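Local coordinates for protein benzyl alcohol dehydrogenase (PDB 1F8F) that catalyses the NAD-dependent, reversible oxidation of aryl alcohols such as benzyl alcohol to the corresponding aldehydes, as a zinc-containing alcohol dehydrogenase with a Rossmann fold, at residues A[194-199]-A[263-268]; A[202-207]-A[229-234]; A[217-222]-A[238-243]. All coordinates share one frame; numbering follows the deposited sequence.

Contact 1. Residues A[194-199]-A[263-268]; sequences FVTWGA and LESTGS. Unlike the reference sequence in segment 194-199: Phe194 (reference Leu). Unlike the reference sequence in segment 263-268: Ser268 (reference Arg). With NAD (nicotinamide-adenine-dinucleotide), chain F.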
# COMPACT_ATOMS: atom_id res chain seq x y z
N PHE A 194 8.16 -13.34 13.36
CA PHE A 194 7.07 -12.81 14.17
C PHE A 194 7.19 -13.21 15.64
O PHE A 194 7.55 -14.36 15.98
CB PHE A 194 5.74 -13.42 13.67
CG PHE A 194 4.54 -13.06 14.50
CD1 PHE A 194 4.00 -11.77 14.47
CD2 PHE A 194 3.96 -14.03 15.35
CE1 PHE A 194 2.90 -11.48 15.26
CE2 PHE A 194 2.87 -13.68 16.11
CZ PHE A 194 2.33 -12.41 16.08
N VAL A 195 6.75 -12.38 16.58
CA VAL A 195 6.75 -12.76 18.01
C VAL A 195 5.43 -12.30 18.63
O VAL A 195 5.03 -11.17 18.36
CB VAL A 195 7.87 -12.11 18.87
CG1 VAL A 195 7.90 -10.58 18.76
CG2 VAL A 195 7.77 -12.46 20.37
N THR A 196 4.85 -13.13 19.51
CA THR A 196 3.69 -12.66 20.25
C THR A 196 4.03 -12.41 21.73
O THR A 196 4.28 -13.48 22.39
CB THR A 196 2.45 -13.55 20.23
OG1 THR A 196 1.52 -12.91 21.18
CG2 THR A 196 2.60 -14.99 20.62
N TRP A 197 3.93 -11.21 22.24
CA TRP A 197 4.19 -11.05 23.69
C TRP A 197 2.92 -11.41 24.44
O TRP A 197 1.88 -10.72 24.45
CB TRP A 197 4.63 -9.57 23.86
CG TRP A 197 5.97 -9.20 23.28
CD1 TRP A 197 6.21 -8.76 22.00
CD2 TRP A 197 7.24 -9.24 23.95
NE1 TRP A 197 7.57 -8.55 21.85
CE2 TRP A 197 8.22 -8.85 23.02
CE3 TRP A 197 7.65 -9.57 25.25
CZ2 TRP A 197 9.58 -8.72 23.34
CZ3 TRP A 197 8.98 -9.52 25.57
CH2 TRP A 197 9.94 -9.04 24.62
N GLY A 198 2.93 -12.52 25.20
CA GLY A 198 1.77 -12.97 25.98
C GLY A 198 1.14 -14.14 25.22
O GLY A 198 0.95 -14.02 23.99
N ALA A 199 0.93 -15.29 25.85
CA ALA A 199 0.47 -16.48 25.17
C ALA A 199 -0.90 -16.95 25.67
O ALA A 199 -1.09 -18.15 25.88
CB ALA A 199 1.47 -17.64 25.34
N LEU A 263 3.47 -8.47 18.25
CA LEU A 263 2.21 -8.23 18.92
C LEU A 263 2.38 -8.08 20.43
O LEU A 263 2.83 -9.03 21.11
CB LEU A 263 1.13 -9.27 18.67
CG LEU A 263 -0.28 -9.15 19.19
CD1 LEU A 263 -1.21 -8.35 18.29
CD2 LEU A 263 -0.98 -10.49 19.45
N GLU A 264 1.82 -6.99 20.96
CA GLU A 264 1.82 -6.75 22.41
C GLU A 264 0.41 -7.10 22.91
O GLU A 264 -0.50 -6.37 22.54
CB GLU A 264 2.11 -5.30 22.82
CG GLU A 264 2.81 -5.17 24.20
CD GLU A 264 1.98 -5.87 25.29
OE1 GLU A 264 0.92 -5.31 25.65
OE2 GLU A 264 2.34 -6.98 25.71
N SER A 265 0.22 -8.18 23.66
CA SER A 265 -1.06 -8.52 24.22
C SER A 265 -1.08 -8.60 25.76
O SER A 265 -2.11 -9.05 26.22
CB SER A 265 -1.67 -9.86 23.73
OG SER A 265 -1.08 -11.07 24.20
N THR A 266 -0.08 -8.23 26.54
CA THR A 266 -0.20 -8.28 27.98
C THR A 266 -0.88 -7.03 28.59
O THR A 266 -1.48 -7.06 29.69
CB THR A 266 1.14 -8.48 28.65
OG1 THR A 266 2.03 -7.38 28.32
CG2 THR A 266 1.88 -9.73 28.18
N GLY A 267 -0.76 -5.88 27.91
CA GLY A 267 -1.26 -4.61 28.47
C GLY A 267 -0.22 -4.04 29.45
O GLY A 267 -0.40 -2.95 29.96
N SER A 268 0.91 -4.70 29.70
CA SER A 268 1.93 -4.23 30.59
C SER A 268 2.92 -3.28 29.91
O SER A 268 3.69 -3.63 29.03
CB SER A 268 2.74 -5.36 31.23
OG SER A 268 1.93 -6.40 31.80
PA NAD F . -5.38 -13.83 28.65
O1A NAD F . -5.96 -15.11 28.13
O2A NAD F . -5.44 -13.59 30.10
O5B NAD F . -3.93 -13.60 28.05
C5B NAD F . -2.88 -12.66 28.39
C4B NAD F . -1.59 -13.38 28.73
O4B NAD F . -0.60 -12.40 29.19
C3B NAD F . -1.66 -14.46 29.83
O3B NAD F . -1.37 -15.76 29.32
C2B NAD F . -0.60 -14.08 30.86
O2B NAD F . 0.19 -15.17 31.36
C1B NAD F . 0.27 -13.10 30.06
N9A NAD F . 1.01 -12.14 30.87
C8A NAD F . 0.53 -11.26 31.82
N7A NAD F . 1.48 -10.52 32.37
C5A NAD F . 2.64 -10.95 31.74
C6A NAD F . 3.99 -10.57 31.88
N6A NAD F . 4.45 -9.62 32.69
N1A NAD F . 4.90 -11.20 31.08
C2A NAD F . 4.46 -12.17 30.23
N3A NAD F . 3.25 -12.59 30.03
C4A NAD F . 2.37 -11.95 30.83
O3 NAD F . -6.18 -12.64 27.88
PN NAD F . -6.65 -12.65 26.36
O1N NAD F . -5.62 -13.26 25.50
O2N NAD F . -7.96 -13.31 26.26
O5D NAD F . -6.78 -11.05 26.13
C5D NAD F . -5.58 -10.28 25.88
C4D NAD F . -5.70 -8.82 26.12
O4D NAD F . -6.23 -8.11 24.96
C3D NAD F . -6.42 -8.24 27.34
O3D NAD F . -5.81 -6.98 27.67
C2D NAD F . -7.79 -7.93 26.73
O2D NAD F . -8.61 -7.09 27.52
C1D NAD F . -7.24 -7.23 25.47
N1N NAD F . -8.26 -7.19 24.42
C2N NAD F . -8.12 -6.21 23.50
C3N NAD F . -9.02 -6.17 22.45
C7N NAD F . -8.94 -5.09 21.31
O7N NAD F . -9.80 -5.09 20.42
N7N NAD F . -7.88 -4.21 21.40
C4N NAD F . -10.04 -7.15 22.32
C5N NAD F . -9.69 -8.35 22.98
C6N NAD F . -8.82 -8.45 24.05

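Contact 2. Residues A[202-207]-A[229-234]; sequences VGLSAL and ELAKQL. With NAD (nicotinamide-adenine-dinucleotide), chain F.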
# COMPACT_ATOMS: atom_id res chain seq x y z
N VAL A 202 -5.67 -14.51 22.80
CA VAL A 202 -5.40 -13.52 21.79
C VAL A 202 -4.05 -13.82 21.13
O VAL A 202 -3.95 -13.99 19.92
CB VAL A 202 -5.38 -12.07 22.35
CG1 VAL A 202 -4.90 -11.09 21.26
CG2 VAL A 202 -6.73 -11.58 22.89
N GLY A 203 -2.97 -13.96 21.90
CA GLY A 203 -1.64 -14.23 21.36
C GLY A 203 -1.53 -15.49 20.51
O GLY A 203 -0.89 -15.57 19.42
N LEU A 204 -2.15 -16.55 20.99
CA LEU A 204 -2.10 -17.87 20.37
C LEU A 204 -2.96 -17.85 19.13
O LEU A 204 -2.57 -18.51 18.19
CB LEU A 204 -2.44 -18.98 21.37
CG LEU A 204 -1.52 -19.40 22.48
CD1 LEU A 204 -2.09 -20.66 23.22
CD2 LEU A 204 -0.13 -19.81 21.99
N SER A 205 -4.03 -17.02 19.07
CA SER A 205 -4.76 -16.84 17.83
C SER A 205 -3.84 -16.20 16.79
O SER A 205 -3.72 -16.63 15.63
CB SER A 205 -6.04 -16.01 18.01
OG SER A 205 -7.02 -16.62 18.81
N ALA A 206 -3.08 -15.21 17.18
CA ALA A 206 -2.13 -14.50 16.30
C ALA A 206 -1.03 -15.44 15.84
O ALA A 206 -0.54 -15.28 14.72
CB ALA A 206 -1.51 -13.28 17.03
N LEU A 207 -0.59 -16.30 16.80
CA LEU A 207 0.47 -17.24 16.43
C LEU A 207 -0.04 -18.19 15.33
O LEU A 207 0.67 -18.38 14.35
CB LEU A 207 0.99 -18.04 17.62
CG LEU A 207 2.02 -19.12 17.22
CD1 LEU A 207 3.17 -18.99 18.20
CD2 LEU A 207 1.37 -20.49 17.15
N GLU A 229 3.98 -24.32 26.73
CA GLU A 229 4.05 -25.64 26.13
C GLU A 229 3.02 -25.83 25.02
O GLU A 229 3.26 -26.52 24.04
CB GLU A 229 3.89 -26.79 27.17
CG GLU A 229 4.71 -26.41 28.41
CD GLU A 229 5.99 -27.22 28.43
OE1 GLU A 229 6.19 -28.09 29.32
OE2 GLU A 229 6.81 -27.05 27.52
N LEU A 230 1.87 -25.19 25.22
CA LEU A 230 0.79 -25.27 24.25
C LEU A 230 1.24 -24.48 23.02
O LEU A 230 1.07 -24.94 21.87
CB LEU A 230 -0.55 -24.72 24.80
CG LEU A 230 -1.75 -24.57 23.88
CD1 LEU A 230 -2.20 -25.94 23.32
CD2 LEU A 230 -2.99 -24.01 24.55
N ALA A 231 1.89 -23.33 23.21
CA ALA A 231 2.27 -22.59 22.00
C ALA A 231 3.09 -23.41 21.03
O ALA A 231 2.83 -23.51 19.83
CB ALA A 231 2.99 -21.29 22.36
N LYS A 232 4.12 -24.04 21.55
CA LYS A 232 5.04 -24.93 20.88
C LYS A 232 4.37 -26.11 20.19
O LYS A 232 4.76 -26.51 19.10
CB LYS A 232 5.90 -25.56 22.00
CG LYS A 232 7.38 -25.44 21.81
CD LYS A 232 7.85 -26.22 20.58
CE LYS A 232 9.12 -25.45 20.14
NZ LYS A 232 9.41 -25.78 18.72
N GLN A 233 3.37 -26.70 20.86
CA GLN A 233 2.55 -27.76 20.30
C GLN A 233 1.70 -27.14 19.18
O GLN A 233 1.39 -27.85 18.22
CB GLN A 233 1.71 -28.44 21.38
CG GLN A 233 2.43 -29.04 22.58
CD GLN A 233 1.51 -29.44 23.72
OE1 GLN A 233 0.31 -29.17 23.65
NE2 GLN A 233 1.97 -30.12 24.76
N LEU A 234 1.37 -25.85 19.20
CA LEU A 234 0.60 -25.22 18.13
C LEU A 234 1.53 -24.86 16.97
O LEU A 234 1.04 -24.52 15.90
CB LEU A 234 -0.30 -24.06 18.59
CG LEU A 234 -1.36 -24.39 19.64
CD1 LEU A 234 -2.07 -23.21 20.30
CD2 LEU A 234 -2.51 -25.20 19.08
PA NAD F . -5.38 -13.83 28.65
O1A NAD F . -5.96 -15.11 28.13
O2A NAD F . -5.44 -13.59 30.10
O5B NAD F . -3.93 -13.60 28.05
C5B NAD F . -2.88 -12.66 28.39
C4B NAD F . -1.59 -13.38 28.73
O4B NAD F . -0.60 -12.40 29.19
C3B NAD F . -1.66 -14.46 29.83
O3B NAD F . -1.37 -15.76 29.32
C2B NAD F . -0.60 -14.08 30.86
O2B NAD F . 0.19 -15.17 31.36
C1B NAD F . 0.27 -13.10 30.06
N9A NAD F . 1.01 -12.14 30.87
C8A NAD F . 0.53 -11.26 31.82
N7A NAD F . 1.48 -10.52 32.37
C5A NAD F . 2.64 -10.95 31.74
C6A NAD F . 3.99 -10.57 31.88
N6A NAD F . 4.45 -9.62 32.69
N1A NAD F . 4.90 -11.20 31.08
C2A NAD F . 4.46 -12.17 30.23
N3A NAD F . 3.25 -12.59 30.03
C4A NAD F . 2.37 -11.95 30.83
O3 NAD F . -6.18 -12.64 27.88
PN NAD F . -6.65 -12.65 26.36
O1N NAD F . -5.62 -13.26 25.50
O2N NAD F . -7.96 -13.31 26.26
O5D NAD F . -6.78 -11.05 26.13
C5D NAD F . -5.58 -10.28 25.88
C4D NAD F . -5.70 -8.82 26.12
O4D NAD F . -6.23 -8.11 24.96
C3D NAD F . -6.42 -8.24 27.34
O3D NAD F . -5.81 -6.98 27.67
C2D NAD F . -7.79 -7.93 26.73
O2D NAD F . -8.61 -7.09 27.52
C1D NAD F . -7.24 -7.23 25.47
N1N NAD F . -8.26 -7.19 24.42
C2N NAD F . -8.12 -6.21 23.50
C3N NAD F . -9.02 -6.17 22.45
C7N NAD F . -8.94 -5.09 21.31
O7N NAD F . -9.80 -5.09 20.42
N7N NAD F . -7.88 -4.21 21.40
C4N NAD F . -10.04 -7.15 22.32
C5N NAD F . -9.69 -8.35 22.98
C6N NAD F . -8.82 -8.45 24.05

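Contact 3. Residues A[217-222]-A[238-243]; sequences IIIAVD and HVINSK. With NAD (nicotinamide-adenine-dinucleotide), chain F.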
# COMPACT_ATOMS: atom_id res chain seq x y z
N ILE A 217 9.93 -17.88 11.25
CA ILE A 217 10.27 -17.86 12.66
C ILE A 217 9.09 -17.35 13.48
O ILE A 217 8.56 -16.23 13.31
CB ILE A 217 11.55 -17.01 12.85
CG1 ILE A 217 12.87 -17.66 12.39
CG2 ILE A 217 11.69 -16.65 14.32
CD1 ILE A 217 14.04 -16.68 12.38
N ILE A 218 8.57 -18.15 14.40
CA ILE A 218 7.36 -17.85 15.19
C ILE A 218 7.61 -18.08 16.68
O ILE A 218 7.74 -19.20 17.19
CB ILE A 218 6.18 -18.69 14.67
CG1 ILE A 218 5.92 -18.46 13.17
CG2 ILE A 218 4.91 -18.36 15.42
CD1 ILE A 218 4.85 -19.29 12.49
N ILE A 219 7.66 -16.96 17.41
CA ILE A 219 8.08 -16.91 18.79
C ILE A 219 6.94 -16.56 19.73
O ILE A 219 6.04 -15.81 19.33
CB ILE A 219 9.24 -15.89 18.95
CG1 ILE A 219 10.44 -16.20 18.03
CG2 ILE A 219 9.65 -15.79 20.38
CD1 ILE A 219 11.57 -15.19 18.07
N ALA A 220 6.99 -17.17 20.92
CA ALA A 220 6.01 -16.85 21.95
C ALA A 220 6.72 -16.63 23.30
O ALA A 220 7.55 -17.45 23.65
CB ALA A 220 4.95 -17.94 22.06
N VAL A 221 6.42 -15.53 23.99
CA VAL A 221 6.96 -15.10 25.26
C VAL A 221 5.85 -15.00 26.32
O VAL A 221 4.74 -14.55 26.02
CB VAL A 221 7.59 -13.69 25.14
CG1 VAL A 221 8.27 -13.18 26.40
CG2 VAL A 221 8.56 -13.57 23.96
N ASP A 222 6.00 -15.65 27.49
CA ASP A 222 5.01 -15.58 28.57
C ASP A 222 5.67 -15.84 29.92
O ASP A 222 6.87 -16.15 29.99
CB ASP A 222 3.83 -16.56 28.48
CG ASP A 222 2.54 -16.15 29.09
OD1 ASP A 222 2.43 -16.10 30.35
OD2 ASP A 222 1.48 -15.86 28.44
N HIS A 238 10.06 -21.21 18.53
CA HIS A 238 10.78 -20.84 19.70
C HIS A 238 9.83 -20.31 20.77
O HIS A 238 8.83 -19.67 20.40
CB HIS A 238 11.83 -19.71 19.52
CG HIS A 238 12.87 -20.04 18.51
ND1 HIS A 238 12.61 -20.05 17.15
CD2 HIS A 238 14.17 -20.44 18.68
CE1 HIS A 238 13.72 -20.43 16.51
NE2 HIS A 238 14.67 -20.70 17.42
N VAL A 239 10.09 -20.72 22.03
CA VAL A 239 9.33 -20.26 23.18
C VAL A 239 10.31 -19.66 24.18
O VAL A 239 11.46 -20.09 24.22
CB VAL A 239 8.48 -21.36 23.84
CG1 VAL A 239 7.31 -21.71 22.90
CG2 VAL A 239 9.26 -22.60 24.27
N ILE A 240 9.97 -18.63 24.95
CA ILE A 240 10.79 -17.93 25.91
C ILE A 240 10.02 -17.57 27.19
O ILE A 240 8.95 -16.94 27.17
CB ILE A 240 11.28 -16.57 25.32
CG1 ILE A 240 12.38 -16.71 24.28
CG2 ILE A 240 11.78 -15.58 26.36
CD1 ILE A 240 12.46 -15.51 23.35
N ASN A 241 10.59 -17.88 28.34
CA ASN A 241 10.02 -17.52 29.64
C ASN A 241 10.61 -16.20 30.08
O ASN A 241 11.76 -16.15 30.49
CB ASN A 241 10.28 -18.65 30.64
CG ASN A 241 9.53 -18.57 31.96
OD1 ASN A 241 9.38 -17.50 32.56
ND2 ASN A 241 9.04 -19.70 32.46
N SER A 242 9.88 -15.09 30.07
CA SER A 242 10.38 -13.79 30.44
C SER A 242 10.54 -13.55 31.94
O SER A 242 10.72 -12.37 32.30
CB SER A 242 9.55 -12.62 29.92
OG SER A 242 8.47 -12.29 30.79
N LYS A 243 10.47 -14.57 32.78
CA LYS A 243 10.72 -14.44 34.20
C LYS A 243 12.15 -14.89 34.47
O LYS A 243 12.88 -14.29 35.24
CB LYS A 243 9.72 -15.25 35.03
CG LYS A 243 9.79 -14.85 36.51
CD LYS A 243 8.48 -15.15 37.22
CE LYS A 243 7.48 -13.98 37.04
NZ LYS A 243 6.15 -14.49 37.53
PA NAD F . -5.38 -13.83 28.65
O1A NAD F . -5.96 -15.11 28.13
O2A NAD F . -5.44 -13.59 30.10
O5B NAD F . -3.93 -13.60 28.05
C5B NAD F . -2.88 -12.66 28.39
C4B NAD F . -1.59 -13.38 28.73
O4B NAD F . -0.60 -12.40 29.19
C3B NAD F . -1.66 -14.46 29.83
O3B NAD F . -1.37 -15.76 29.32
C2B NAD F . -0.60 -14.08 30.86
O2B NAD F . 0.19 -15.17 31.36
C1B NAD F . 0.27 -13.10 30.06
N9A NAD F . 1.01 -12.14 30.87
C8A NAD F . 0.53 -11.26 31.82
N7A NAD F . 1.48 -10.52 32.37
C5A NAD F . 2.64 -10.95 31.74
C6A NAD F . 3.99 -10.57 31.88
N6A NAD F . 4.45 -9.62 32.69
N1A NAD F . 4.90 -11.20 31.08
C2A NAD F . 4.46 -12.17 30.23
N3A NAD F . 3.25 -12.59 30.03
C4A NAD F . 2.37 -11.95 30.83
O3 NAD F . -6.18 -12.64 27.88
PN NAD F . -6.65 -12.65 26.36
O1N NAD F . -5.62 -13.26 25.50
O2N NAD F . -7.96 -13.31 26.26
O5D NAD F . -6.78 -11.05 26.13
C5D NAD F . -5.58 -10.28 25.88
C4D NAD F . -5.70 -8.82 26.12
O4D NAD F . -6.23 -8.11 24.96
C3D NAD F . -6.42 -8.24 27.34
O3D NAD F . -5.81 -6.98 27.67
C2D NAD F . -7.79 -7.93 26.73
O2D NAD F . -8.61 -7.09 27.52
C1D NAD F . -7.24 -7.23 25.47
N1N NAD F . -8.26 -7.19 24.42
C2N NAD F . -8.12 -6.21 23.50
C3N NAD F . -9.02 -6.17 22.45
C7N NAD F . -8.94 -5.09 21.31
O7N NAD F . -9.80 -5.09 20.42
N7N NAD F . -7.88 -4.21 21.40
C4N NAD F . -10.04 -7.15 22.32
C5N NAD F . -9.69 -8.35 22.98
C6N NAD F . -8.82 -8.45 24.05

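Contact 1. Residues A[194-199]-A[263-268]
Leu263 and Trp197 lock two neighbouring parallel strands together at the C-terminal ends of two central strands of the Rossmann-fold sheet, 193-197 and 259-264, where the loops leaving these strands line the NAD pocket. Leu263 works through both of its backbone groups: its N donates to Val195 O at 3.1 Å, and its O accepts from Trp197 N at 2.7 Å. The same Leu263 O also lies in the plane of the indole, at its edge.

One step further along, Trp197 O accepts twice from Ser265. Ser265 N meets Trp197 O at 3.1 Å in the carbonyl plane, and Ser265 OG meets the same Trp197 O at 3.0 Å from a direction tilted 27° off that plane. The hydroxyl can do so because chi1 of 73° sets it between the serine's own N and carbonyl carbon, so main chain and side chain grip one buried oxygen.

Thr196 and Leu263 lie side by side on one face of the sheet, with Thr196 OG1, anti to its own N, donating to Gly198 O, while Phe194 CZ rests against Leu263 CB. Trp197 and Glu264 occupy the other face. The buried Glu264 carboxylate is answered by the turn that follows it. OE1 accepts from Gly267 N with its syn lone pair, and OE2 takes both donors of Thr266, N and OG1, from opposite faces of its plane. Thr266 OG1 in turn accepts from Ser268 N, an ST turn. With the carboxylate holding this loop, the methyl Thr266 CG2 lies 3.9 Å from Gly198 CA and meets the adenine of NAD, 3.5 Å from C4A.

Contact 2. Residues A[202-207]-A[229-234]
Helix segments 202-207 and 229-234 run nearly parallel, their axes 10.6 Å apart and crossing at -18°, with Leu204 and Ala231 the closest pair of alpha carbons. Leu204 has the largest share of the contact, and its two methyls divide the work. Leu204 CD2 presses onto Ala231 CB at 3.5 Å, tighter than usual for two carbons; the small alanine lets the leucine come right up to the opposing backbone. Leu204 CD1 rests against two leucines one turn apart, 3.7 Å from Leu230 CD2 and 3.9 Å from Leu234 CD1, crossing the Leu234 side chain at about a right angle. A turn later Leu207, its CG anti to the backbone N (chi1 175°), extends CD2 to within 4.2 Å of Leu234 CB.

Both helices lie on one side of the Rossmann sheet, where Leu207 also packs on Ile218 and Ala231 on Ala220. At the start of helix 201-213, Val202 N donates to NAD O1N at 3.0 Å, placing a pyrophosphate oxygen at the helix's amino end, as in other dinucleotide-binding folds. Further along that helix, Lys211 NZ bonds Leu234 O. Between the two segments themselves the contact is purely apolar van der Waals packing, which depends on shape.

Contact 3. Residues A[217-222]-A[238-243]
His238 opens the pairing of these two parallel strands, which form part of the Rossmann beta-alpha-beta unit 217-241: its N makes a weak bond to Ile218 O, and its O receives Ala220 N at 3.1 Å. Its CB lies beside Ile219 CG1. Val239 turns to the other face, alongside Ala220, and its CA makes a CA-H...O contact with Ala220 O. That oxygen also takes Ile240 N at 3.0 Å, and Ile240 O answers with Asp222 N. With CG1 beside its own backbone N (chi1 -75°), Ile240 brings CD1 to 4.1 Å from Ile219 CG2. Asn241 OD1 accepts from Lys243 N in an Asx turn, while its ND2 goes to Glu225. Ser242 N closes the ladder on Asp222 O at 3.2 Å, and Ser242 CB meets Val221 CG1 at 3.8 Å.

Asp222 ends its strand gripping the adenosine ribose: NAD O2B donates to OD1 at 2.6 Å and O3B to OD2 at 3.0 Å, a pairing characteristic of NAD-preferring Rossmann folds. Strand 238-241 is outermost in this chain's parallel sheet, and 217-222 separates it from 193-197. Helix 225-234 covers the Ala220 and Val239 face, and helix 247-254 the face of Ile219, His238 and Ile240.

The three contacts lie within 10 to 11 Å of one another, centre to centre, in the NAD-binding Rossmann domain. Strand 193-197 is shared ground: it pairs with 259-264 in contact 1 and, on its other edge, with strand 217-222 of contact 3, continuing past the strand end with Gly198 N to Val221 O, 2.8 Å. Ala199 N donates to Asp222 OD2 at 2.7 Å, tying the glycine-rich turn to the acid that holds the ribose. Contact 2 packs against both, Ala206 CB lying 3.7 Å from Leu263 CD2. Contact 3 holds the adenosine ribose, contact 1 touches adenine and, through Ser265 O, the nicotinamide ribose, and contact 2 bonds a pyrophosphate oxygen; the Ser265 side chain is about 12 Å from a bound zinc ion.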